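Local coordinates for protein beta-galacturonidase (Eisenbergiella tayi, PDB 6NCX) that binds galacturonate in a TIM-barrel pocket and, as a family 2 glycoside hydrolase, probably cleaves beta-linked uronic acid sugars such as beta-galacturonides, at residues 274-279 with 307-312; 427-432 with 464-469; 508-513 with 528-533. All blocks are in the same frame, centred on the assembly; numbering follows the deposited sequence.

Overall arrangement
The three contacts come in series along the chain and lie in one TIM-barrel domain, where strands 268-276, 307-309, 425-428, 461-466 and 504-509 belong to the same curled, mainly parallel sheet. Contact 1 pairs the first two of these, contact 2 pairs the next two, and contact 3 ties the end of strand 504-509 to the loop that carries Asn530 and Lys532. Strand 504-509 lies between strands 461-466 and 268-276, so contact 3 adjoins both others. Centres are about 14 Å apart for contacts 1 and 2, and about 10 Å from contact 3 to either. All three touch the same galacturonate, gripping its hydroxyls from contacts 1 and 2 and its carboxylate from contact 3.

Contact 1: residues 274-279 with 307-312; sequences GFCRHE and SIRTVH. With ADA (alpha-D-galactopyranuronic acid), chain I.
Strands 274-276 and 307-309 run parallel, their axes 23° apart, with Gly274 beside Ser307, Phe275 beside Ile308 and Cys276 beside Arg309. The backbone ladder alternates between them: Phe275 N donates to Ser307 O, Arg309 N to Phe275 O (2.7 Å), and Arg277 N to Arg309 O. This last carbonyl also accepts Val311 N, closing an inverse gamma turn centred on Thr310. Beyond the strands a water lies within hydrogen-bonding distance of Arg277 O and Val311 O. Val311 CG1 meets Cys276 CB at 3.6 Å and also lies over a face of the Arg309 guanidinium, offset toward its rim, whereas CG2 makes a CH-pi contact, 3.7 Å from the centroid of the His278 ring. The Arg309 chain is extended, with CG anti to the backbone N (chi1 177°), and carries its guanidinium to Glu333, Asn377 and Glu465. After a cis peptide, His312 turns one ring face to Val311 CB and reaches the sugar at its edge, where NE2 and galacturonate O3 share a hydrogen bond of 2.7 Å. Strand 268-276, helix 290-302 and strand 307-309 form a beta-alpha-beta unit of the TIM barrel, whose C-terminal strand ends bring His312 into the galacturonate site.

Contact 2: residues 427-432 with 464-469; sequences YNIYPK and TEIGAG. With ADA (alpha-D-galactopyranuronic acid), chain I.
Tyr427 O accepts the backbone N of Thr464 at 2.9 Å. Asn428, paired in parallel with Glu465, takes a hydrogen bond on OD1 from Thr464 OG1 at 2.7 Å. Its amide stacks on the Glu465 carboxylate with planes 15° apart, while ND2 turns to Asn377. Ile429 N donates to Glu465 O at 3.1 Å, and its CD1 lies 3.8 Å from CD1 of Ile466, the two side chains running alongside and pointing the same way. Tyr430 has CG anti to its carbonyl carbon (chi1 -73°), which swings the ring toward the sugar. There the phenol OH donates to Glu465 OE2 at the ring edge, although the position of that oxygen is less certain. Glu465 extends beyond CG into the site, where OE1 accepts galacturonate O2 at 2.9 Å and also forms a salt bridge with Arg309. Pro431 CD touches Ile466 CD1 at 4.2 Å, the side chains crossing at about a right angle. Strands 425-428 and 461-466 are joined through helix 439-453, which packs on Tyr427, Ile429 and Pro431; helix 484-499 touches Ile466 and Ala468, and strand 406-410 flanks Tyr427 and Asn428.

Contact 3: residues 508-513 with 528-533; sequences YIWQFC and TMNNKG. With ADA (alpha-D-galactopyranuronic acid), chain I.
The carboxylate end of the galacturonate pocket is built here, with Trp510 as its platform and Asn530 and Lys532 as its polar grip. Both grip residues reach the same sugar oxygen: Asn530 ND2 donates to galacturonate O6B at 2.9 Å with an angle of 161°, and Lys532 NZ donates to it at 2.7 Å. The lysine chain crosses the indole at a slant, with CG at the ring edge and CD 3.5 Å from Trp510 CD1, and bends only at its last torsion (chi4 77°), which turns the amine onto the carboxylate. Two donors on one oxygen, one of them an ammonium, would be expected to stabilise the negative charge of the uronate. Trp510 presents one face to the sugar, with galacturonate C4 3.4 Å above the plane, and Gln511 CB backs the opposite face, both offset toward the rim. A trans first torsion (chi1 -179°) sends the indole toward Asn530, whose OD1 receives Trp510 NE1 at 3.1 Å. This oxygen lies near the indole plane, yet NE1 approaches it from above the amide's carbonyl plane. Weak bonds from Gln511 NE2 and Lys532 N converge on the same OD1, so the amide is held while its ND2 faces the sugar and Asp131. The backbones join where Gln511 N, after a cis peptide, donates to Lys532 O at 3.0 Å, and a water sits within bonding distance of that carbonyl and Trp510 O. Strand 504-509, which lies between strands 461-466 and 268-276, leads into this loop; Phe512 packs on helix 290-302, Ile509 on helix 544-553, and strand 529-530 pairs with strand 515-516.

Contact 1: residues 274-279 with 307-312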
loop_
_atom_site.group_PDB
_atom_site.type_symbol
_atom_site.label_atom_id
_atom_site.label_comp_id
_atom_site.label_asym_id
_atom_site.label_seq_id
_atom_site.Cartn_x
_atom_site.Cartn_y
_atom_site.Cartn_z
ATOM N N GLY C 274 -29.408 4.950 2.061
ATOM C CA GLY C 274 -28.819 5.819 1.073
ATOM C C GLY C 274 -27.310 5.955 1.162
ATOM O O GLY C 274 -26.671 5.587 2.156
ATOM N N PHE C 275 -26.750 6.522 0.096
ATOM C CA PHE C 275 -25.368 6.975 0.089
ATOM C C PHE C 275 -25.302 8.429 -0.359
ATOM O O PHE C 275 -25.952 8.818 -1.332
ATOM C CB PHE C 275 -24.500 6.112 -0.827
ATOM C CG PHE C 275 -23.936 4.879 -0.162
ATOM C CD1 PHE C 275 -22.771 4.949 0.591
ATOM C CD2 PHE C 275 -24.551 3.638 -0.331
ATOM C CE1 PHE C 275 -22.246 3.817 1.184
ATOM C CE2 PHE C 275 -24.030 2.504 0.258
ATOM C CZ PHE C 275 -22.874 2.589 1.013
ATOM N N CYS C 276 -24.536 9.232 0.363
ATOM C CA CYS C 276 -24.012 10.454 -0.220
ATOM C C CYS C 276 -22.970 10.082 -1.268
ATOM O O CYS C 276 -22.073 9.278 -0.998
ATOM C CB CYS C 276 -23.366 11.334 0.851
ATOM S SG CYS C 276 -24.478 11.847 2.173
ATOM N N ARG C 277 -23.069 10.673 -2.455
ATOM C CA ARG C 277 -22.086 10.404 -3.498
ATOM C C ARG C 277 -21.724 11.703 -4.190
ATOM O O ARG C 277 -22.607 12.398 -4.702
ATOM C CB ARG C 277 -22.613 9.389 -4.514
ATOM C CG ARG C 277 -21.763 9.308 -5.762
ATOM C CD ARG C 277 -22.386 8.335 -6.747
ATOM N NE ARG C 277 -21.590 8.219 -7.959
ATOM C CZ ARG C 277 -21.703 9.022 -9.008
ATOM N NH1 ARG C 277 -22.588 9.989 -9.003
ATOM N NH2 ARG C 277 -20.940 8.837 -10.070
ATOM N N HIS C 278 -20.430 12.028 -4.198
ATOM C CA HIS C 278 -19.899 13.116 -5.011
ATOM C C HIS C 278 -19.712 12.645 -6.450
ATOM O O HIS C 278 -19.578 11.443 -6.720
ATOM C CB HIS C 278 -18.547 13.589 -4.473
ATOM C CG HIS C 278 -18.635 14.738 -3.530
ATOM N ND1 HIS C 278 -18.935 16.015 -3.946
ATOM C CD2 HIS C 278 -18.444 14.813 -2.189
ATOM C CE1 HIS C 278 -18.933 16.828 -2.904
ATOM N NE2 HIS C 278 -18.626 16.127 -1.826
ATOM N N GLU C 279 -19.688 13.604 -7.379
ATOM C CA GLU C 279 -19.239 13.336 -8.751
ATOM C C GLU C 279 -17.725 13.488 -8.762
ATOM O O GLU C 279 -17.183 14.553 -9.054
ATOM C CB GLU C 279 -19.901 14.267 -9.764
ATOM C CG GLU C 279 -21.419 14.203 -9.825
ATOM C CD GLU C 279 -22.006 15.026 -10.979
ATOM O OE1 GLU C 279 -22.875 14.484 -11.711
ATOM O OE2 GLU C 279 -21.623 16.219 -11.145
ATOM N N SER C 307 -31.076 4.478 -2.444
ATOM C CA SER C 307 -31.122 5.926 -2.610
ATOM C C SER C 307 -29.709 6.525 -2.620
ATOM O O SER C 307 -28.793 6.004 -1.976
ATOM C CB SER C 307 -31.969 6.551 -1.486
ATOM O OG SER C 307 -32.342 7.888 -1.787
ATOM N N ILE C 308 -29.547 7.630 -3.369
ATOM C CA ILE C 308 -28.320 8.419 -3.407
ATOM C C ILE C 308 -28.668 9.867 -3.086
ATOM O O ILE C 308 -29.745 10.360 -3.426
ATOM C CB ILE C 308 -27.572 8.347 -4.767
ATOM C CG1 ILE C 308 -28.452 8.846 -5.912
ATOM C CG2 ILE C 308 -27.081 6.937 -5.083
ATOM C CD1 ILE C 308 -28.150 10.289 -6.399
ATOM N N ARG C 309 -27.739 10.557 -2.440
ATOM C CA ARG C 309 -27.846 11.990 -2.199
ATOM C C ARG C 309 -26.714 12.702 -2.937
ATOM O O ARG C 309 -25.540 12.378 -2.736
ATOM C CB ARG C 309 -27.817 12.294 -0.694
ATOM C CG ARG C 309 -27.855 13.766 -0.398
ATOM C CD ARG C 309 -27.884 14.084 1.090
ATOM N NE ARG C 309 -27.617 15.510 1.244
ATOM C CZ ARG C 309 -26.684 16.027 2.028
ATOM N NH1 ARG C 309 -25.946 15.245 2.808
ATOM N NH2 ARG C 309 -26.512 17.332 2.061
ATOM N N THR C 310 -27.071 13.674 -3.787
ATOM C CA THR C 310 -26.132 14.338 -4.698
ATOM C C THR C 310 -25.363 15.443 -3.975
ATOM O O THR C 310 -25.563 16.640 -4.189
ATOM C CB THR C 310 -26.870 14.934 -5.887
ATOM O OG1 THR C 310 -27.700 16.003 -5.420
ATOM C CG2 THR C 310 -27.732 13.900 -6.620
ATOM N N VAL C 311 -24.443 15.029 -3.114
ATOM C CA VAL C 311 -23.617 16.000 -2.405
ATOM C C VAL C 311 -22.597 16.596 -3.376
ATOM O O VAL C 311 -21.925 15.869 -4.118
ATOM C CB VAL C 311 -22.952 15.343 -1.178
ATOM C CG1 VAL C 311 -24.017 14.697 -0.293
ATOM C CG2 VAL C 311 -21.913 14.288 -1.588
ATOM N N HIS C 312 -22.516 17.925 -3.435
ATOM C CA HIS C 312 -23.451 18.883 -2.841
ATOM C C HIS C 312 -23.889 19.839 -3.940
ATOM O O HIS C 312 -23.619 21.023 -3.841
ATOM C CB HIS C 312 -22.815 19.706 -1.705
ATOM C CG HIS C 312 -22.394 18.896 -0.516
ATOM N ND1 HIS C 312 -23.297 18.322 0.355
ATOM C CD2 HIS C 312 -21.164 18.589 -0.041
ATOM C CE1 HIS C 312 -22.640 17.693 1.312
ATOM N NE2 HIS C 312 -21.346 17.836 1.093
HETATM C C1 ADA I . -20.087 17.813 6.505
HETATM C C2 ADA I . -20.215 18.151 5.002
HETATM C C3 ADA I . -19.520 17.229 4.070
HETATM C C4 ADA I . -18.232 16.684 4.580
HETATM C C5 ADA I . -18.356 16.190 6.027
HETATM C C6 ADA I . -17.040 15.680 6.620
HETATM O O1 ADA I . -21.043 16.865 6.921
HETATM O O2 ADA I . -21.571 18.267 4.679
HETATM O O3 ADA I . -19.317 17.870 2.830
HETATM O O4 ADA I . -17.234 17.675 4.539
HETATM O O5 ADA I . -18.783 17.290 6.879
HETATM O O6B ADA I . -16.343 14.805 6.039
HETATM O O6A ADA I . -16.668 16.161 7.719
HETATM O O HOH W 1 -22.787 14.279 -6.371
#

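Contact 2: residues 427-432 with 464-469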
loop_
_atom_site.group_PDB
_atom_site.type_symbol
_atom_site.label_atom_id
_atom_site.label_comp_id
_atom_site.label_asym_id
_atom_site.label_seq_id
_atom_site.Cartn_x
_atom_site.Cartn_y
_atom_site.Cartn_z
ATOM N N TYR C 427 -30.477 15.954 9.301
ATOM C CA TYR C 427 -29.305 16.280 10.095
ATOM C C TYR C 427 -28.068 15.474 9.692
ATOM O O TYR C 427 -28.144 14.281 9.362
ATOM C CB TYR C 427 -29.619 16.095 11.583
ATOM C CG TYR C 427 -29.920 17.420 12.216
ATOM C CD1 TYR C 427 -31.213 17.912 12.255
ATOM C CD2 TYR C 427 -28.898 18.216 12.719
ATOM C CE1 TYR C 427 -31.497 19.166 12.813
ATOM C CE2 TYR C 427 -29.165 19.469 13.287
ATOM C CZ TYR C 427 -30.466 19.936 13.328
ATOM O OH TYR C 427 -30.743 21.167 13.879
ATOM N N ASN C 428 -26.923 16.148 9.717
ATOM C CA ASN C 428 -25.619 15.514 9.580
ATOM C C ASN C 428 -24.964 15.420 10.960
ATOM O O ASN C 428 -24.722 16.448 11.604
ATOM C CB ASN C 428 -24.726 16.316 8.635
ATOM C CG ASN C 428 -25.356 16.540 7.276
ATOM O OD1 ASN C 428 -26.289 15.837 6.878
ATOM N ND2 ASN C 428 -24.831 17.514 6.541
ATOM N N ILE C 429 -24.642 14.196 11.389
ATOM C CA ILE C 429 -24.034 13.937 12.688
ATOM C C ILE C 429 -22.862 12.968 12.537
ATOM O O ILE C 429 -22.870 12.064 11.695
ATOM C CB ILE C 429 -25.080 13.377 13.679
ATOM C CG1 ILE C 429 -25.595 12.014 13.180
ATOM C CG2 ILE C 429 -26.217 14.402 13.891
ATOM C CD1 ILE C 429 -26.419 11.239 14.197
ATOM N N TYR C 430 -21.841 13.149 13.368
ATOM C CA TYR C 430 -20.680 12.249 13.351
ATOM C C TYR C 430 -20.248 11.807 14.744
ATOM O O TYR C 430 -19.082 11.945 15.111
ATOM C CB TYR C 430 -19.514 12.906 12.631
ATOM C CG TYR C 430 -19.729 12.968 11.160
ATOM C CD1 TYR C 430 -20.460 14.008 10.606
ATOM C CD2 TYR C 430 -19.201 11.996 10.313
ATOM C CE1 TYR C 430 -20.673 14.096 9.264
ATOM C CE2 TYR C 430 -19.399 12.078 8.938
ATOM C CZ TYR C 430 -20.148 13.134 8.427
ATOM O OH TYR C 430 -20.379 13.265 7.088
ATOM N N PRO C 431 -21.162 11.247 15.544
ATOM C CA PRO C 431 -20.724 10.595 16.780
ATOM C C PRO C 431 -19.949 9.337 16.423
ATOM O O PRO C 431 -20.297 8.624 15.471
ATOM C CB PRO C 431 -22.039 10.273 17.499
ATOM C CG PRO C 431 -22.965 9.957 16.365
ATOM C CD PRO C 431 -22.585 10.941 15.263
ATOM N N LYS C 432 -18.875 9.097 17.175
ATOM C CA LYS C 432 -17.867 8.054 16.999
ATOM C C LYS C 432 -16.815 8.421 15.950
ATOM O O LYS C 432 -15.798 7.734 15.863
ATOM C CB LYS C 432 -18.452 6.672 16.645
ATOM C CG LYS C 432 -19.324 6.078 17.739
ATOM C CD LYS C 432 -18.887 6.556 19.110
ATOM C CE LYS C 432 -18.000 5.572 19.811
ATOM N NZ LYS C 432 -18.655 5.079 21.069
ATOM N N THR C 464 -29.055 12.717 7.139
ATOM C CA THR C 464 -28.535 12.902 5.795
ATOM C C THR C 464 -27.026 12.710 5.708
ATOM O O THR C 464 -26.497 12.659 4.599
ATOM C CB THR C 464 -28.935 14.286 5.265
ATOM O OG1 THR C 464 -28.871 15.261 6.317
ATOM C CG2 THR C 464 -30.343 14.222 4.747
ATOM N N GLU C 465 -26.334 12.553 6.831
ATOM C CA GLU C 465 -24.912 12.243 6.810
ATOM C C GLU C 465 -24.524 11.546 8.106
ATOM O O GLU C 465 -24.808 12.054 9.192
ATOM C CB GLU C 465 -24.073 13.509 6.626
ATOM C CG GLU C 465 -24.013 14.011 5.208
ATOM C CD GLU C 465 -23.103 15.195 5.044
ATOM O OE1 GLU C 465 -23.347 16.009 4.117
ATOM O OE2 GLU C 465 -22.147 15.310 5.846
ATOM N N ILE C 466 -23.873 10.392 7.981
ATOM C CA ILE C 466 -23.156 9.760 9.080
ATOM C C ILE C 466 -22.122 8.845 8.440
ATOM O O ILE C 466 -22.300 8.376 7.314
ATOM C CB ILE C 466 -24.129 9.001 10.025
ATOM C CG1 ILE C 466 -23.479 8.620 11.356
ATOM C CG2 ILE C 466 -24.668 7.771 9.368
ATOM C CD1 ILE C 466 -24.521 8.456 12.497
ATOM N N GLY C 467 -21.034 8.603 9.147
ATOM C CA GLY C 467 -19.979 7.758 8.626
ATOM C C GLY C 467 -18.700 7.978 9.411
ATOM O O GLY C 467 -18.695 8.604 10.479
ATOM N N ALA C 468 -17.613 7.451 8.851
ATOM C CA ALA C 468 -16.303 7.533 9.478
ATOM C C ALA C 468 -15.210 7.450 8.417
ATOM O O ALA C 468 -15.382 6.816 7.371
ATOM C CB ALA C 468 -16.112 6.419 10.518
ATOM N N GLY C 469 -14.067 8.063 8.711
ATOM C CA GLY C 469 -12.941 7.965 7.807
ATOM C C GLY C 469 -12.120 6.696 8.016
ATOM O O GLY C 469 -12.142 6.051 9.071
HETATM C C1 ADA I . -20.087 17.813 6.505
HETATM C C2 ADA I . -20.215 18.151 5.002
HETATM C C3 ADA I . -19.520 17.229 4.070
HETATM C C4 ADA I . -18.232 16.684 4.580
HETATM C C5 ADA I . -18.356 16.190 6.027
HETATM C C6 ADA I . -17.040 15.680 6.620
HETATM O O1 ADA I . -21.043 16.865 6.921
HETATM O O2 ADA I . -21.571 18.267 4.679
HETATM O O3 ADA I . -19.317 17.870 2.830
HETATM O O4 ADA I . -17.234 17.675 4.539
HETATM O O5 ADA I . -18.783 17.290 6.879
HETATM O O6B ADA I . -16.343 14.805 6.039
HETATM O O6A ADA I . -16.668 16.161 7.719
#

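Contact 3: residues 508-513 with 528-533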
loop_
_atom_site.group_PDB
_atom_site.type_symbol
_atom_site.label_atom_id
_atom_site.label_comp_id
_atom_site.label_asym_id
_atom_site.label_seq_id
_atom_site.Cartn_x
_atom_site.Cartn_y
_atom_site.Cartn_z
ATOM N N TYR C 508 -28.502 8.537 4.827
ATOM C CA TYR C 508 -27.500 8.559 3.774
ATOM C C TYR C 508 -26.145 8.447 4.462
ATOM O O TYR C 508 -25.808 9.283 5.305
ATOM C CB TYR C 508 -27.579 9.843 2.925
ATOM C CG TYR C 508 -28.793 9.893 2.043
ATOM C CD1 TYR C 508 -29.958 10.515 2.477
ATOM C CD2 TYR C 508 -28.800 9.276 0.800
ATOM C CE1 TYR C 508 -31.082 10.532 1.699
ATOM C CE2 TYR C 508 -29.934 9.291 -0.001
ATOM C CZ TYR C 508 -31.065 9.915 0.468
ATOM O OH TYR C 508 -32.196 9.948 -0.286
ATOM N N ILE C 509 -25.389 7.397 4.132
ATOM C CA ILE C 509 -24.026 7.274 4.643
ATOM C C ILE C 509 -23.144 8.306 3.948
ATOM O O ILE C 509 -23.217 8.496 2.721
ATOM C CB ILE C 509 -23.501 5.834 4.456
ATOM C CG1 ILE C 509 -24.210 4.880 5.425
ATOM C CG2 ILE C 509 -21.998 5.731 4.722
ATOM C CD1 ILE C 509 -23.828 3.416 5.249
ATOM N N TRP C 510 -22.348 9.028 4.733
ATOM C CA TRP C 510 -21.238 9.791 4.179
ATOM C C TRP C 510 -19.979 8.937 4.319
ATOM O O TRP C 510 -19.534 8.652 5.439
ATOM C CB TRP C 510 -21.064 11.142 4.863
ATOM C CG TRP C 510 -19.926 11.933 4.246
ATOM C CD1 TRP C 510 -18.583 11.761 4.478
ATOM C CD2 TRP C 510 -20.030 13.000 3.281
ATOM N NE1 TRP C 510 -17.856 12.640 3.717
ATOM C CE2 TRP C 510 -18.712 13.422 2.980
ATOM C CE3 TRP C 510 -21.105 13.639 2.645
ATOM C CZ2 TRP C 510 -18.441 14.460 2.061
ATOM C CZ3 TRP C 510 -20.828 14.676 1.740
ATOM C CH2 TRP C 510 -19.511 15.059 1.452
ATOM N N GLN C 511 -19.426 8.495 3.191
ATOM C CA GLN C 511 -20.011 8.648 1.856
ATOM C C GLN C 511 -19.621 7.428 1.012
ATOM O O GLN C 511 -18.909 6.531 1.483
ATOM C CB GLN C 511 -19.533 9.930 1.161
ATOM C CG GLN C 511 -18.036 9.937 0.882
ATOM C CD GLN C 511 -17.573 11.156 0.118
ATOM O OE1 GLN C 511 -18.208 11.578 -0.844
ATOM N NE2 GLN C 511 -16.449 11.730 0.551
ATOM N N PHE C 512 -20.066 7.415 -0.244
ATOM C CA PHE C 512 -19.843 6.248 -1.093
ATOM C C PHE C 512 -18.353 6.006 -1.327
ATOM O O PHE C 512 -17.836 4.920 -1.039
ATOM C CB PHE C 512 -20.593 6.417 -2.421
ATOM C CG PHE C 512 -20.198 5.404 -3.455
ATOM C CD1 PHE C 512 -19.485 5.787 -4.587
ATOM C CD2 PHE C 512 -20.498 4.062 -3.269
ATOM C CE1 PHE C 512 -19.097 4.842 -5.537
ATOM C CE2 PHE C 512 -20.110 3.118 -4.201
ATOM C CZ PHE C 512 -19.405 3.512 -5.347
ATOM N N CYS C 513 -17.639 7.008 -1.836
ATOM C CA CYS C 513 -16.244 6.847 -2.204
ATOM C C CYS C 513 -15.427 8.016 -1.673
ATOM O O CYS C 513 -15.964 9.075 -1.340
ATOM C CB CYS C 513 -16.076 6.744 -3.727
ATOM S SG CYS C 513 -16.548 8.252 -4.648
ATOM N N THR C 528 -4.990 14.779 1.075
ATOM C CA THR C 528 -5.802 15.815 0.431
ATOM C C THR C 528 -7.044 15.171 -0.182
ATOM O O THR C 528 -7.450 15.460 -1.319
ATOM C CB THR C 528 -4.998 16.612 -0.608
ATOM O OG1 THR C 528 -3.775 17.048 -0.021
ATOM C CG2 THR C 528 -5.751 17.860 -1.015
ATOM N N MET C 529 -7.608 14.231 0.577
ATOM C CA MET C 529 -8.807 13.502 0.214
ATOM C C MET C 529 -9.744 13.495 1.407
ATOM O O MET C 529 -9.295 13.494 2.558
ATOM C CB MET C 529 -8.503 12.054 -0.174
ATOM C CG MET C 529 -7.487 11.897 -1.286
ATOM S SD MET C 529 -8.198 12.245 -2.891
ATOM C CE MET C 529 -9.422 10.959 -2.978
ATOM N N ASN C 530 -11.047 13.505 1.122
ATOM C CA ASN C 530 -12.028 13.073 2.108
ATOM C C ASN C 530 -12.064 11.542 2.097
ATOM O O ASN C 530 -12.259 10.918 1.045
ATOM C CB ASN C 530 -13.402 13.688 1.810
ATOM C CG ASN C 530 -14.405 13.496 2.955
ATOM O OD1 ASN C 530 -14.858 12.383 3.212
ATOM N ND2 ASN C 530 -14.776 14.580 3.613
ATOM N N ASN C 531 -11.867 10.945 3.279
ATOM C CA ASN C 531 -11.515 9.537 3.431
ATOM C C ASN C 531 -12.648 8.692 4.026
ATOM O O ASN C 531 -12.421 7.567 4.482
ATOM C CB ASN C 531 -10.238 9.435 4.270
ATOM C CG ASN C 531 -9.035 10.125 3.599
ATOM O OD1 ASN C 531 -8.254 9.498 2.891
ATOM N ND2 ASN C 531 -8.893 11.410 3.825
ATOM N N LYS C 532 -13.882 9.176 3.973
ATOM C CA LYS C 532 -15.003 8.456 4.558
ATOM C C LYS C 532 -15.756 7.593 3.539
ATOM O O LYS C 532 -16.836 7.079 3.851
ATOM C CB LYS C 532 -15.933 9.458 5.246
ATOM C CG LYS C 532 -15.173 10.479 6.087
ATOM C CD LYS C 532 -16.106 11.381 6.858
ATOM C CE LYS C 532 -15.359 12.166 7.940
ATOM N NZ LYS C 532 -14.576 13.330 7.422
ATOM N N GLY C 533 -15.201 7.395 2.345
ATOM C CA GLY C 533 -15.787 6.438 1.419
ATOM C C GLY C 533 -15.894 5.054 2.044
ATOM O O GLY C 533 -15.040 4.634 2.829
HETATM C C1 ADA I . -20.087 17.813 6.505
HETATM C C2 ADA I . -20.215 18.151 5.002
HETATM C C3 ADA I . -19.520 17.229 4.070
HETATM C C4 ADA I . -18.232 16.684 4.580
HETATM C C5 ADA I . -18.356 16.190 6.027
HETATM C C6 ADA I . -17.040 15.680 6.620
HETATM O O1 ADA I . -21.043 16.865 6.921
HETATM O O2 ADA I . -21.571 18.267 4.679
HETATM O O3 ADA I . -19.317 17.870 2.830
HETATM O O4 ADA I . -17.234 17.675 4.539
HETATM O O5 ADA I . -18.783 17.290 6.879
HETATM O O6B ADA I . -16.343 14.805 6.039
HETATM O O6A ADA I . -16.668 16.161 7.719
HETATM O O HOH W 2 -18.153 6.468 6.202
#